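Local coordinates for BamaA.19900.a (Balamuthia mandrillaris, PDB 6VZZ), which binds glucose and, as a glucokinase of the actin-like ATPase clan, probably catalyses its ATP-dependent phosphorylation to glucose 6-phosphate, at residues D108-D113 / L126-L131; S81-I86 / P132-P137; N47-L52 / F61-K66. All coordinates share one frame; numbering follows the deposited sequence.

Interaction 1. Residues D108-D113 / L126-L131; sequences DGEVLD and LKRSEL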
ATOM      1  N   ASP A 108     -12.362   7.920 -16.013  1.00 57.80           N
ATOM      2  CA  ASP A 108     -12.687   7.646 -17.411  1.00 55.46           C
ATOM      3  C   ASP A 108     -11.463   7.632 -18.322  1.00 54.99           C
ATOM      4  O   ASP A 108     -11.619   7.462 -19.533  1.00 55.53           O
ATOM      5  CB  ASP A 108     -13.720   8.658 -17.944  1.00 56.53           C
ATOM      6  CG  ASP A 108     -13.218  10.102 -17.922  1.00 59.15           C
ATOM      7  OD1 ASP A 108     -12.113  10.365 -17.393  1.00 57.02           O
ATOM      8  OD2 ASP A 108     -13.947  10.982 -18.439  1.00 57.20           O
ATOM      9  N   GLY A 109     -10.258   7.803 -17.775  1.00 53.76           N
ATOM     10  CA  GLY A 109      -9.048   7.748 -18.573  1.00 50.53           C
ATOM     11  C   GLY A 109      -8.836   8.911 -19.513  1.00 51.37           C
ATOM     12  O   GLY A 109      -7.899   8.879 -20.315  1.00 51.14           O
ATOM     13  N   GLU A 110      -9.661   9.950 -19.418  1.00 51.61           N
ATOM     14  CA  GLU A 110      -9.635  11.067 -20.354  1.00 51.28           C
ATOM     15  C   GLU A 110      -8.655  12.170 -19.952  1.00 50.03           C
ATOM     16  O   GLU A 110      -8.160  12.890 -20.830  1.00 51.48           O
ATOM     17  CB  GLU A 110     -11.053  11.641 -20.488  1.00 52.28           C
ATOM     18  CG  GLU A 110     -11.196  12.835 -21.428  1.00 56.41           C
ATOM     19  CD  GLU A 110     -10.856  12.498 -22.873  1.00 59.49           C
ATOM     20  OE1 GLU A 110     -11.129  11.351 -23.302  1.00 64.15           O
ATOM     21  OE2 GLU A 110     -10.311  13.384 -23.576  1.00 57.97           O
ATOM     22  N   VAL A 111      -8.336  12.304 -18.664  1.00 46.01           N
ATOM     23  CA  VAL A 111      -7.632  13.470 -18.135  1.00 47.85           C
ATOM     24  C   VAL A 111      -6.441  13.022 -17.293  1.00 46.74           C
ATOM     25  O   VAL A 111      -6.575  12.144 -16.433  1.00 43.08           O
ATOM     26  CB  VAL A 111      -8.564  14.358 -17.283  1.00 46.57           C
ATOM     27  CG1 VAL A 111      -7.839  15.623 -16.835  1.00 40.93           C
ATOM     28  CG2 VAL A 111      -9.845  14.680 -18.035  1.00 42.31           C
ATOM     29  N   LEU A 112      -5.288  13.650 -17.521  1.00 44.61           N
ATOM     30  CA  LEU A 112      -4.109  13.511 -16.678  1.00 39.91           C
ATOM     31  C   LEU A 112      -3.933  14.782 -15.853  1.00 43.61           C
ATOM     32  O   LEU A 112      -4.123  15.891 -16.360  1.00 44.61           O
ATOM     33  CB  LEU A 112      -2.855  13.251 -17.525  1.00 38.76           C
ATOM     34  CG  LEU A 112      -1.478  13.429 -16.873  1.00 39.91           C
ATOM     35  CD1 LEU A 112      -1.166  12.334 -15.849  1.00 36.53           C
ATOM     36  CD2 LEU A 112      -0.402  13.490 -17.928  1.00 37.86           C
ATOM     37  N   ASP A 113      -3.582  14.617 -14.579  1.00 41.14           N
ATOM     38  CA  ASP A 113      -3.343  15.718 -13.645  1.00 40.66           C
ATOM     39  C   ASP A 113      -1.885  15.585 -13.206  1.00 43.38           C
ATOM     40  O   ASP A 113      -1.550  14.690 -12.422  1.00 41.31           O
ATOM     41  CB  ASP A 113      -4.319  15.636 -12.463  1.00 41.82           C
ATOM     42  CG  ASP A 113      -4.276  16.859 -11.547  1.00 51.02           C
ATOM     43  OD1 ASP A 113      -3.178  17.341 -11.186  1.00 52.39           O
ATOM     44  OD2 ASP A 113      -5.367  17.341 -11.170  1.00 60.30           O
ATOM     45  N   LEU A 126      -4.255  17.631 -18.502  1.00 45.91           N
ATOM     46  CA  LEU A 126      -4.107  17.390 -19.933  1.00 43.83           C
ATOM     47  C   LEU A 126      -5.159  16.379 -20.361  1.00 46.18           C
ATOM     48  O   LEU A 126      -5.167  15.248 -19.864  1.00 45.18           O
ATOM     49  CB  LEU A 126      -2.697  16.885 -20.261  1.00 41.20           C
ATOM     50  CG  LEU A 126      -2.390  16.484 -21.709  1.00 43.77           C
ATOM     51  CD1 LEU A 126      -2.493  17.667 -22.663  1.00 42.70           C
ATOM     52  CD2 LEU A 126      -1.018  15.820 -21.820  1.00 39.55           C
ATOM     53  N   LYS A 127      -6.051  16.789 -21.270  1.00 45.52           N
ATOM     54  CA  LYS A 127      -7.103  15.930 -21.802  1.00 42.82           C
ATOM     55  C   LYS A 127      -6.629  15.236 -23.073  1.00 45.06           C
ATOM     56  O   LYS A 127      -5.919  15.836 -23.885  1.00 46.82           O
ATOM     57  CB  LYS A 127      -8.357  16.751 -22.115  1.00 47.89           C
ATOM     58  CG  LYS A 127      -8.823  17.630 -20.974  1.00 51.39           C
ATOM     59  CD  LYS A 127      -9.974  18.546 -21.381  1.00 57.32           C
ATOM     60  CE  LYS A 127     -10.560  19.250 -20.153  1.00 61.40           C
ATOM     61  NZ  LYS A 127     -11.005  20.642 -20.461  1.00 59.65           N
ATOM     62  N   ARG A 128      -7.035  13.973 -23.246  1.00 45.57           N
ATOM     63  CA  ARG A 128      -6.776  13.255 -24.495  1.00 45.16           C
ATOM     64  C   ARG A 128      -7.209  14.061 -25.713  1.00 45.89           C
ATOM     65  O   ARG A 128      -6.471  14.172 -26.698  1.00 46.92           O
ATOM     66  CB  ARG A 128      -7.539  11.944 -24.518  1.00 49.04           C
ATOM     67  CG  ARG A 128      -6.996  10.747 -23.827  1.00 46.04           C
ATOM     68  CD  ARG A 128      -8.213   9.862 -23.837  1.00 49.46           C
ATOM     69  NE  ARG A 128      -8.001   8.461 -23.561  1.00 51.57           N
ATOM     70  CZ  ARG A 128      -9.008   7.636 -23.315  1.00 53.06           C
ATOM     71  NH1 ARG A 128      -8.781   6.350 -23.054  1.00 54.79           N
ATOM     72  NH2 ARG A 128     -10.248   8.118 -23.321  1.00 46.71           N
ATOM     73  N   SER A 129      -8.437  14.588 -25.677  1.00 43.24           N
ATOM     74  CA  SER A 129      -9.031  15.294 -26.804  1.00 43.07           C
ATOM     75  C   SER A 129      -8.262  16.541 -27.219  1.00 44.09           C
ATOM     76  O   SER A 129      -8.591  17.126 -28.255  1.00 48.82           O
ATOM     77  CB  SER A 129     -10.467  15.683 -26.462  1.00 43.88           C
ATOM     78  OG  SER A 129     -10.490  16.739 -25.519  1.00 47.29           O
ATOM     79  N   GLU A 130      -7.276  16.981 -26.439  1.00 45.69           N
ATOM     80  CA  GLU A 130      -6.452  18.126 -26.799  1.00 44.74           C
ATOM     81  C   GLU A 130      -5.226  17.742 -27.608  1.00 44.58           C
ATOM     82  O   GLU A 130      -4.519  18.632 -28.096  1.00 47.10           O
ATOM     83  CB  GLU A 130      -5.985  18.868 -25.543  1.00 44.65           C
ATOM     84  CG  GLU A 130      -7.079  19.505 -24.716  1.00 44.89           C
ATOM     85  CD  GLU A 130      -6.517  20.203 -23.486  1.00 52.48           C
ATOM     86  OE1 GLU A 130      -6.581  21.455 -23.430  1.00 52.41           O
ATOM     87  OE2 GLU A 130      -5.992  19.499 -22.581  1.00 50.54           O
ATOM     88  N   LEU A 131      -4.953  16.473 -27.735  1.00 44.37           N
ATOM     89  CA  LEU A 131      -3.796  15.882 -28.379  1.00 42.62           C
ATOM     90  C   LEU A 131      -4.013  15.796 -29.882  1.00 42.27           C
ATOM     91  O   LEU A 131      -5.131  15.537 -30.340  1.00 42.91           O
ATOM     92  CB  LEU A 131      -3.541  14.489 -27.821  1.00 42.02           C
ATOM     93  CG  LEU A 131      -3.271  14.444 -26.318  1.00 43.11           C
ATOM     94  CD1 LEU A 131      -3.199  13.004 -25.831  1.00 43.17           C
ATOM     95  CD2 LEU A 131      -1.991  15.184 -25.994  1.00 39.27           C
TER
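E110 and R128 cross at the point where two antiparallel strands part, and E110 grips the other segment with both its backbone and its carboxylate. Its carbonyl O takes the backbone N-H of R128 at 2.9 Å. CG stands opposite the backbone N (chi1 179°) and the chain bends at chi2, which brings the carboxylate over R128 CB. There OE2 accepts from S129 N at 3.1 Å, while OE1 sits in the plane of the R128 guanidinium, at its edge, and forms a salt bridge with NH2 at 3.4 Å, its hydrogen bond weak. The two planes are 74° apart, so no forked, coplanar pairing forms. G109 O lies over one face of the same guanidinium, 3.3 Å from R128 NE, at an angle too poor for a bond; NE instead donates weakly to T141 O. Ahead of E110, an Asx turn in which D108 OD1 accepts from E110 N, and also bonds S106 OG, leads into the strand. These segments supply the middle strand and one outer strand of a small three-stranded antiparallel sheet. L112 and L126 form its hydrogen-bonded pair, N to O at 2.8 Å in both directions. The side chains of both leucines reach I43 of strand 37-43, and L126 also meets T72 and I76 of helix 72-90.

Interaction 2. Residues S81-I86 / P132-P137; sequences SVSDSI and PSFLFP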
ATOM      1  N   SER A  81       3.651  20.554 -32.375  1.00 45.16           N
ATOM      2  CA  SER A  81       4.839  20.788 -33.189  1.00 45.84           C
ATOM      3  C   SER A  81       5.472  19.478 -33.636  1.00 45.43           C
ATOM      4  O   SER A  81       5.704  19.262 -34.830  1.00 44.69           O
ATOM      5  CB  SER A  81       5.847  21.625 -32.412  1.00 47.37           C
ATOM      6  OG  SER A  81       7.038  21.763 -33.153  1.00 51.29           O
ATOM      7  N   VAL A  82       5.766  18.587 -32.686  1.00 45.98           N
ATOM      8  CA  VAL A  82       6.448  17.354 -33.053  1.00 45.86           C
ATOM      9  C   VAL A  82       5.532  16.434 -33.848  1.00 44.14           C
ATOM     10  O   VAL A  82       6.015  15.624 -34.643  1.00 45.62           O
ATOM     11  CB  VAL A  82       7.011  16.659 -31.800  1.00 45.68           C
ATOM     12  CG1 VAL A  82       5.913  15.946 -31.052  1.00 47.63           C
ATOM     13  CG2 VAL A  82       8.101  15.692 -32.187  1.00 46.88           C
ATOM     14  N   SER A  83       4.215  16.554 -33.674  1.00 45.14           N
ATOM     15  CA  SER A  83       3.290  15.775 -34.489  1.00 43.17           C
ATOM     16  C   SER A  83       3.383  16.184 -35.955  1.00 44.97           C
ATOM     17  O   SER A  83       3.533  15.333 -36.841  1.00 44.22           O
ATOM     18  CB  SER A  83       1.863  15.945 -33.966  1.00 42.62           C
ATOM     19  OG  SER A  83       0.935  15.219 -34.755  1.00 42.03           O
ATOM     20  N   ASP A  84       3.310  17.487 -36.228  1.00 44.62           N
ATOM     21  CA  ASP A  84       3.445  17.949 -37.605  1.00 45.35           C
ATOM     22  C   ASP A  84       4.794  17.558 -38.200  1.00 45.80           C
ATOM     23  O   ASP A  84       4.874  17.246 -39.393  1.00 45.03           O
ATOM     24  CB  ASP A  84       3.242  19.461 -37.674  1.00 45.13           C
ATOM     25  CG  ASP A  84       1.797  19.855 -37.511  1.00 49.70           C
ATOM     26  OD1 ASP A  84       0.959  18.955 -37.325  1.00 55.87           O
ATOM     27  OD2 ASP A  84       1.487  21.060 -37.576  1.00 57.52           O
ATOM     28  N   SER A  85       5.856  17.546 -37.387  1.00 45.85           N
ATOM     29  CA  SER A  85       7.184  17.201 -37.892  1.00 44.10           C
ATOM     30  C   SER A  85       7.259  15.739 -38.314  1.00 44.76           C
ATOM     31  O   SER A  85       7.781  15.421 -39.388  1.00 46.98           O
ATOM     32  CB  SER A  85       8.246  17.512 -36.836  1.00 45.78           C
ATOM     33  OG  SER A  85       8.539  18.900 -36.797  1.00 49.81           O
ATOM     34  N   ILE A  86       6.742  14.834 -37.478  1.00 41.55           N
ATOM     35  CA  ILE A  86       6.722  13.418 -37.831  1.00 44.17           C
ATOM     36  C   ILE A  86       5.789  13.170 -39.011  1.00 44.63           C
ATOM     37  O   ILE A  86       6.066  12.331 -39.877  1.00 43.32           O
ATOM     38  CB  ILE A  86       6.333  12.580 -36.602  1.00 44.21           C
ATOM     39  CG1 ILE A  86       7.422  12.695 -35.532  1.00 43.70           C
ATOM     40  CG2 ILE A  86       6.078  11.119 -36.974  1.00 40.53           C
ATOM     41  CD1 ILE A  86       6.931  12.357 -34.144  1.00 43.70           C
ATOM     42  N   PRO A 132      -2.954  15.996 -30.667  1.00 42.56           N
ATOM     43  CA  PRO A 132      -3.094  15.898 -32.130  1.00 42.90           C
ATOM     44  C   PRO A 132      -3.414  14.470 -32.570  1.00 40.92           C
ATOM     45  O   PRO A 132      -2.745  13.513 -32.178  1.00 39.20           O
ATOM     46  CB  PRO A 132      -1.729  16.366 -32.653  1.00 40.47           C
ATOM     47  CG  PRO A 132      -0.779  16.134 -31.518  1.00 44.26           C
ATOM     48  CD  PRO A 132      -1.570  16.274 -30.243  1.00 41.27           C
ATOM     49  N   SER A 133      -4.453  14.343 -33.400  1.00 45.38           N
ATOM     50  CA  SER A 133      -4.894  13.041 -33.897  1.00 43.25           C
ATOM     51  C   SER A 133      -3.778  12.243 -34.566  1.00 43.36           C
ATOM     52  O   SER A 133      -3.764  11.011 -34.466  1.00 43.88           O
ATOM     53  CB  SER A 133      -6.039  13.234 -34.883  1.00 42.64           C
ATOM     54  OG  SER A 133      -7.223  13.579 -34.199  1.00 58.77           O
ATOM     55  N   PHE A 134      -2.854  12.907 -35.266  1.00 42.71           N
ATOM     56  CA  PHE A 134      -1.834  12.171 -36.005  1.00 44.15           C
ATOM     57  C   PHE A 134      -1.046  11.233 -35.092  1.00 42.83           C
ATOM     58  O   PHE A 134      -0.846  10.059 -35.420  1.00 43.93           O
ATOM     59  CB  PHE A 134      -0.894  13.133 -36.726  1.00 45.79           C
ATOM     60  CG  PHE A 134       0.151  12.438 -37.543  1.00 47.85           C
ATOM     61  CD1 PHE A 134      -0.108  12.067 -38.848  1.00 50.43           C
ATOM     62  CD2 PHE A 134       1.388  12.130 -36.998  1.00 47.53           C
ATOM     63  CE1 PHE A 134       0.842  11.412 -39.594  1.00 52.79           C
ATOM     64  CE2 PHE A 134       2.335  11.474 -37.739  1.00 49.79           C
ATOM     65  CZ  PHE A 134       2.063  11.114 -39.042  1.00 52.51           C
ATOM     66  N   LEU A 135      -0.584  11.727 -33.946  1.00 41.76           N
ATOM     67  CA  LEU A 135       0.193  10.880 -33.051  1.00 41.49           C
ATOM     68  C   LEU A 135      -0.659  10.200 -32.001  1.00 38.19           C
ATOM     69  O   LEU A 135      -0.194   9.240 -31.376  1.00 37.61           O
ATOM     70  CB  LEU A 135       1.288  11.680 -32.334  1.00 39.26           C
ATOM     71  CG  LEU A 135       2.457  12.227 -33.147  1.00 41.32           C
ATOM     72  CD1 LEU A 135       3.498  12.832 -32.221  1.00 40.80           C
ATOM     73  CD2 LEU A 135       3.075  11.146 -34.010  1.00 43.06           C
ATOM     74  N   PHE A 136      -1.881  10.668 -31.787  1.00 41.42           N
ATOM     75  CA  PHE A 136      -2.717  10.208 -30.678  1.00 40.60           C
ATOM     76  C   PHE A 136      -4.092   9.865 -31.228  1.00 39.79           C
ATOM     77  O   PHE A 136      -5.040  10.646 -31.085  1.00 43.41           O
ATOM     78  CB  PHE A 136      -2.777  11.263 -29.573  1.00 38.00           C
ATOM     79  CG  PHE A 136      -1.423  11.682 -29.088  1.00 39.80           C
ATOM     80  CD1 PHE A 136      -0.728  10.906 -28.164  1.00 38.75           C
ATOM     81  CD2 PHE A 136      -0.819  12.832 -29.582  1.00 39.97           C
ATOM     82  CE1 PHE A 136       0.539  11.278 -27.731  1.00 36.85           C
ATOM     83  CE2 PHE A 136       0.444  13.209 -29.146  1.00 38.60           C
ATOM     84  CZ  PHE A 136       1.123  12.432 -28.225  1.00 36.24           C
ATOM     85  N   PRO A 137      -4.232   8.698 -31.856  1.00 42.65           N
ATOM     86  CA  PRO A 137      -5.529   8.297 -32.422  1.00 42.27           C
ATOM     87  C   PRO A 137      -6.608   8.318 -31.358  1.00 42.26           C
ATOM     88  O   PRO A 137      -6.427   7.745 -30.272  1.00 42.12           O
ATOM     89  CB  PRO A 137      -5.270   6.872 -32.928  1.00 41.06           C
ATOM     90  CG  PRO A 137      -4.072   6.403 -32.152  1.00 42.33           C
ATOM     91  CD  PRO A 137      -3.236   7.614 -31.922  1.00 40.69           C
TER
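Helix 72-90, which packs against the five-stranded sheet of this domain, is met here by the loop that leads from strand 125-127 to strand 141-145. S83 occupies the centre of the contact, its hydroxyl set against carbon atoms of P132, F134 and L135. Chi1 of 179° swings OG beside the carbonyl carbon, so that the group points into the loop, 3.4 Å from F134 CB and 3.6 Å from P132 CB. L135 CG approaches the same oxygen at 3.7 Å, and P132 CG lies 3.6 Å from S83 CB. No hydrogen bond joins the two segments, so the fit depends on shape and on apolar contact.

One turn further along the helix, I86 divides its branches between two loop residues. CG2 meets the F134 ring at its edge, near the ring plane, 3.8 Å from CE2. I86 CD1 lies 4.0 Å from both L135 CD1 and L135 CD2, the two side chains crossing at about a right angle. V82 CG1 adds a looser contact on the same leucine, whose CD1 also lies 3.7 Å from S83 CA.

The loop itself is compact: residues 133-135 take helical backbone angles, and F136 N bonds back to P132 O. This turn presents P132, F134 and L135 to the helix, while F136 packs edge-to-face on F79. F134 also touches Y37 and L135 touches V39, both of strand 37-43, closing an apolar layer between helix and sheet like those of the alpha/beta domains of the actin-like ATPase fold.

Interaction 3. Residues N47-L52 / F61-K66; sequences NTRLAL and FLQVLK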
ATOM      1  N   ASN A  47      10.533  17.251 -17.320  1.00 49.63           N
ATOM      2  CA  ASN A  47      10.837  16.969 -18.717  1.00 46.57           C
ATOM      3  C   ASN A  47       9.855  15.964 -19.290  1.00 46.98           C
ATOM      4  O   ASN A  47       9.387  15.057 -18.597  1.00 45.84           O
ATOM      5  CB  ASN A  47      12.243  16.406 -18.903  1.00 45.80           C
ATOM      6  CG  ASN A  47      13.264  17.139 -18.091  1.00 51.68           C
ATOM      7  OD1 ASN A  47      13.492  18.332 -18.298  1.00 54.42           O
ATOM      8  ND2 ASN A  47      13.889  16.439 -17.152  1.00 53.25           N
ATOM      9  N   THR A  48       9.582  16.122 -20.581  1.00 45.54           N
ATOM     10  CA  THR A  48       8.747  15.208 -21.335  1.00 44.68           C
ATOM     11  C   THR A  48       9.549  14.649 -22.500  1.00 47.52           C
ATOM     12  O   THR A  48      10.283  15.380 -23.172  1.00 46.17           O
ATOM     13  CB  THR A  48       7.479  15.911 -21.828  1.00 45.67           C
ATOM     14  OG1 THR A  48       6.548  16.010 -20.742  1.00 44.88           O
ATOM     15  CG2 THR A  48       6.834  15.155 -22.978  1.00 42.57           C
ATOM     16  N   ARG A  49       9.424  13.344 -22.714  1.00 45.31           N
ATOM     17  CA  ARG A  49      10.083  12.655 -23.808  1.00 43.32           C
ATOM     18  C   ARG A  49       9.035  11.941 -24.643  1.00 43.64           C
ATOM     19  O   ARG A  49       8.011  11.485 -24.123  1.00 43.50           O
ATOM     20  CB  ARG A  49      11.111  11.659 -23.287  1.00 44.44           C
ATOM     21  CG  ARG A  49      12.252  12.317 -22.542  1.00 51.27           C
ATOM     22  CD  ARG A  49      13.129  11.294 -21.844  1.00 51.25           C
ATOM     23  NE  ARG A  49      14.451  11.840 -21.530  1.00 59.25           N
ATOM     24  CZ  ARG A  49      14.730  12.562 -20.445  1.00 58.14           C
ATOM     25  NH1 ARG A  49      13.778  12.831 -19.559  1.00 54.57           N
ATOM     26  NH2 ARG A  49      15.959  13.018 -20.249  1.00 56.23           N
ATOM     27  N   LEU A  50       9.285  11.860 -25.947  1.00 42.61           N
ATOM     28  CA  LEU A  50       8.372  11.203 -26.868  1.00 39.99           C
ATOM     29  C   LEU A  50       9.174  10.243 -27.722  1.00 42.41           C
ATOM     30  O   LEU A  50      10.303  10.551 -28.117  1.00 45.13           O
ATOM     31  CB  LEU A  50       7.622  12.219 -27.748  1.00 40.67           C
ATOM     32  CG  LEU A  50       6.463  11.698 -28.603  1.00 39.57           C
ATOM     33  CD1 LEU A  50       5.369  12.729 -28.713  1.00 38.22           C
ATOM     34  CD2 LEU A  50       6.934  11.293 -29.981  1.00 38.84           C
ATOM     35  N   ALA A  51       8.593   9.079 -28.003  1.00 39.02           N
ATOM     36  CA  ALA A  51       9.289   8.058 -28.765  1.00 41.12           C
ATOM     37  C   ALA A  51       8.306   7.318 -29.656  1.00 40.47           C
ATOM     38  O   ALA A  51       7.098   7.295 -29.404  1.00 36.12           O
ATOM     39  CB  ALA A  51      10.018   7.065 -27.853  1.00 38.97           C
ATOM     40  N   LEU A  52       8.850   6.706 -30.704  1.00 40.66           N
ATOM     41  CA  LEU A  52       8.098   5.874 -31.624  1.00 40.70           C
ATOM     42  C   LEU A  52       8.715   4.485 -31.674  1.00 42.47           C
ATOM     43  O   LEU A  52       9.926   4.316 -31.487  1.00 43.27           O
ATOM     44  CB  LEU A  52       8.082   6.465 -33.030  1.00 37.66           C
ATOM     45  CG  LEU A  52       7.793   7.951 -33.173  1.00 38.92           C
ATOM     46  CD1 LEU A  52       7.957   8.352 -34.630  1.00 38.34           C
ATOM     47  CD2 LEU A  52       6.400   8.306 -32.656  1.00 36.39           C
ATOM     48  N   PHE A  61      13.328   1.420 -29.417  1.00 56.34           N
ATOM     49  CA  PHE A  61      12.472   2.496 -29.902  1.00 51.42           C
ATOM     50  C   PHE A  61      13.335   3.673 -30.334  1.00 48.84           C
ATOM     51  O   PHE A  61      14.544   3.709 -30.104  1.00 49.95           O
ATOM     52  CB  PHE A  61      11.445   2.932 -28.848  1.00 51.97           C
ATOM     53  CG  PHE A  61      12.051   3.381 -27.551  1.00 47.42           C
ATOM     54  CD1 PHE A  61      12.653   4.623 -27.436  1.00 45.94           C
ATOM     55  CD2 PHE A  61      12.008   2.563 -26.439  1.00 50.37           C
ATOM     56  CE1 PHE A  61      13.227   5.032 -26.238  1.00 48.15           C
ATOM     57  CE2 PHE A  61      12.569   2.969 -25.231  1.00 50.11           C
ATOM     58  CZ  PHE A  61      13.181   4.202 -25.131  1.00 43.54           C
ATOM     59  N   LEU A  62      12.679   4.653 -30.944  1.00 46.53           N
ATOM     60  CA  LEU A  62      13.320   5.848 -31.477  1.00 46.04           C
ATOM     61  C   LEU A  62      12.831   7.057 -30.687  1.00 48.07           C
ATOM     62  O   LEU A  62      11.651   7.420 -30.767  1.00 46.98           O
ATOM     63  CB  LEU A  62      12.996   5.994 -32.962  1.00 45.52           C
ATOM     64  CG  LEU A  62      13.489   7.276 -33.624  1.00 49.25           C
ATOM     65  CD1 LEU A  62      15.001   7.220 -33.789  1.00 43.36           C
ATOM     66  CD2 LEU A  62      12.780   7.504 -34.950  1.00 45.30           C
ATOM     67  N   GLN A  63      13.721   7.684 -29.922  1.00 49.35           N
ATOM     68  CA  GLN A  63      13.345   8.910 -29.229  1.00 48.55           C
ATOM     69  C   GLN A  63      13.410  10.061 -30.221  1.00 46.64           C
ATOM     70  O   GLN A  63      14.466  10.315 -30.801  1.00 49.67           O
ATOM     71  CB  GLN A  63      14.250   9.184 -28.030  1.00 49.11           C
ATOM     72  CG  GLN A  63      13.895  10.516 -27.325  1.00 54.05           C
ATOM     73  CD  GLN A  63      14.386  10.593 -25.888  1.00 58.41           C
ATOM     74  OE1 GLN A  63      13.934   9.834 -25.033  1.00 55.54           O
ATOM     75  NE2 GLN A  63      15.320  11.512 -25.617  1.00 59.55           N
ATOM     76  N   VAL A  64      12.293  10.757 -30.420  1.00 47.01           N
ATOM     77  CA  VAL A  64      12.284  11.813 -31.425  1.00 50.02           C
ATOM     78  C   VAL A  64      12.407  13.187 -30.778  1.00 53.78           C
ATOM     79  O   VAL A  64      12.999  14.094 -31.372  1.00 60.81           O
ATOM     80  CB  VAL A  64      11.038  11.748 -32.330  1.00 44.42           C
ATOM     81  CG1 VAL A  64      10.704  10.310 -32.683  1.00 46.08           C
ATOM     82  CG2 VAL A  64       9.868  12.438 -31.697  1.00 45.40           C
ATOM     83  N   LEU A  65      11.875  13.371 -29.569  1.00 49.35           N
ATOM     84  CA  LEU A  65      12.004  14.693 -28.974  1.00 51.58           C
ATOM     85  C   LEU A  65      11.853  14.641 -27.463  1.00 49.01           C
ATOM     86  O   LEU A  65      11.087  13.842 -26.923  1.00 51.00           O
ATOM     87  CB  LEU A  65      10.987  15.673 -29.568  1.00 56.21           C
ATOM     88  CG  LEU A  65      11.562  17.093 -29.729  1.00 58.74           C
ATOM     89  CD1 LEU A  65      13.053  17.056 -30.087  1.00 54.23           C
ATOM     90  CD2 LEU A  65      10.792  17.877 -30.782  1.00 57.75           C
ATOM     91  N   LYS A  66      12.601  15.513 -26.797  1.00 49.70           N
ATOM     92  CA  LYS A  66      12.452  15.782 -25.377  1.00 50.50           C
ATOM     93  C   LYS A  66      12.413  17.291 -25.172  1.00 52.98           C
ATOM     94  O   LYS A  66      12.969  18.057 -25.965  1.00 54.67           O
ATOM     95  CB  LYS A  66      13.591  15.162 -24.544  1.00 55.03           C
ATOM     96  CG  LYS A  66      14.967  15.782 -24.752  1.00 58.85           C
ATOM     97  CD  LYS A  66      15.947  15.320 -23.664  1.00 61.93           C
ATOM     98  CE  LYS A  66      17.300  16.012 -23.789  1.00 69.81           C
ATOM     99  NZ  LYS A  66      18.070  16.020 -22.494  1.00 74.63           N
TER
HETATM  100  O   HOH W   1      16.872  11.258 -22.890  1.00 58.20           O
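R49 and K66 run side by side in the same direction, R49 CG 3.7 Å from K66 CB, on the sheet face that also carries A51 and Q63. Their charged ends come close, R49 NH2 to K66 NZ 4.3 Å, which probably costs some electrostatic energy. Q63 reaches along this face with an extended chain and lays OE1 3.6 Å from R49 CD. A water in the guanidinium plane accepts from R49 NE at 2.8 Å and from Q63 NE2, bridging the two. Further along, A51 CB meets F61 CD1 at 3.6 Å; F61 CG stands between the backbone N and the carbonyl carbon (chi1 57°), which turns the ring toward A51, and the ring also packs edge-to-face on H383 of helix 380-389.

On the face of L50, L52 and L62 the contacts made by V64 are apolar: CG2 to L50 CD2 at 3.6 Å and CG1 to L52 CG at 3.8 Å, and V64 CG2 also packs on V82 of helix 72-90.

Backbone pairing sets these positions. L52 and L62 exchange two bonds, the one from L62 N to L52 O measuring 2.8 Å. At L50 the ladder slips by one residue: its O accepts from V64 N, but its N donates to L65 O. V64 and L65 thus both stand opposite L50, a classic beta bulge in the hairpin at the edge of the five-stranded sheet, in keeping with the antiparallel first strands of the actin-like ATPase fold.

How the interactions relate
Interactions 2 and 3 share one apolar layer: V82 and I86 of helix 72-90 pack on V64, with V82 also on L65, while L135 touches L50. Interactions 1 and 3 are both partly buried strand pairs, and interaction 2 alone is a buried contact, a wholly non-hydrogen-bonded one of helix and loop. Interaction 3 pairs two strands of the large sheet, apolar on the face toward helices 72-90 and 16-25 and polar, with a bridging water, on part of its other face. Interaction 1 belongs to the separate small sheet and adds a salt bridge to its backbone ladder. Its second segment runs directly into the loop of interaction 2, where L131 packs on F136. Interactions 1 and 3 do not touch.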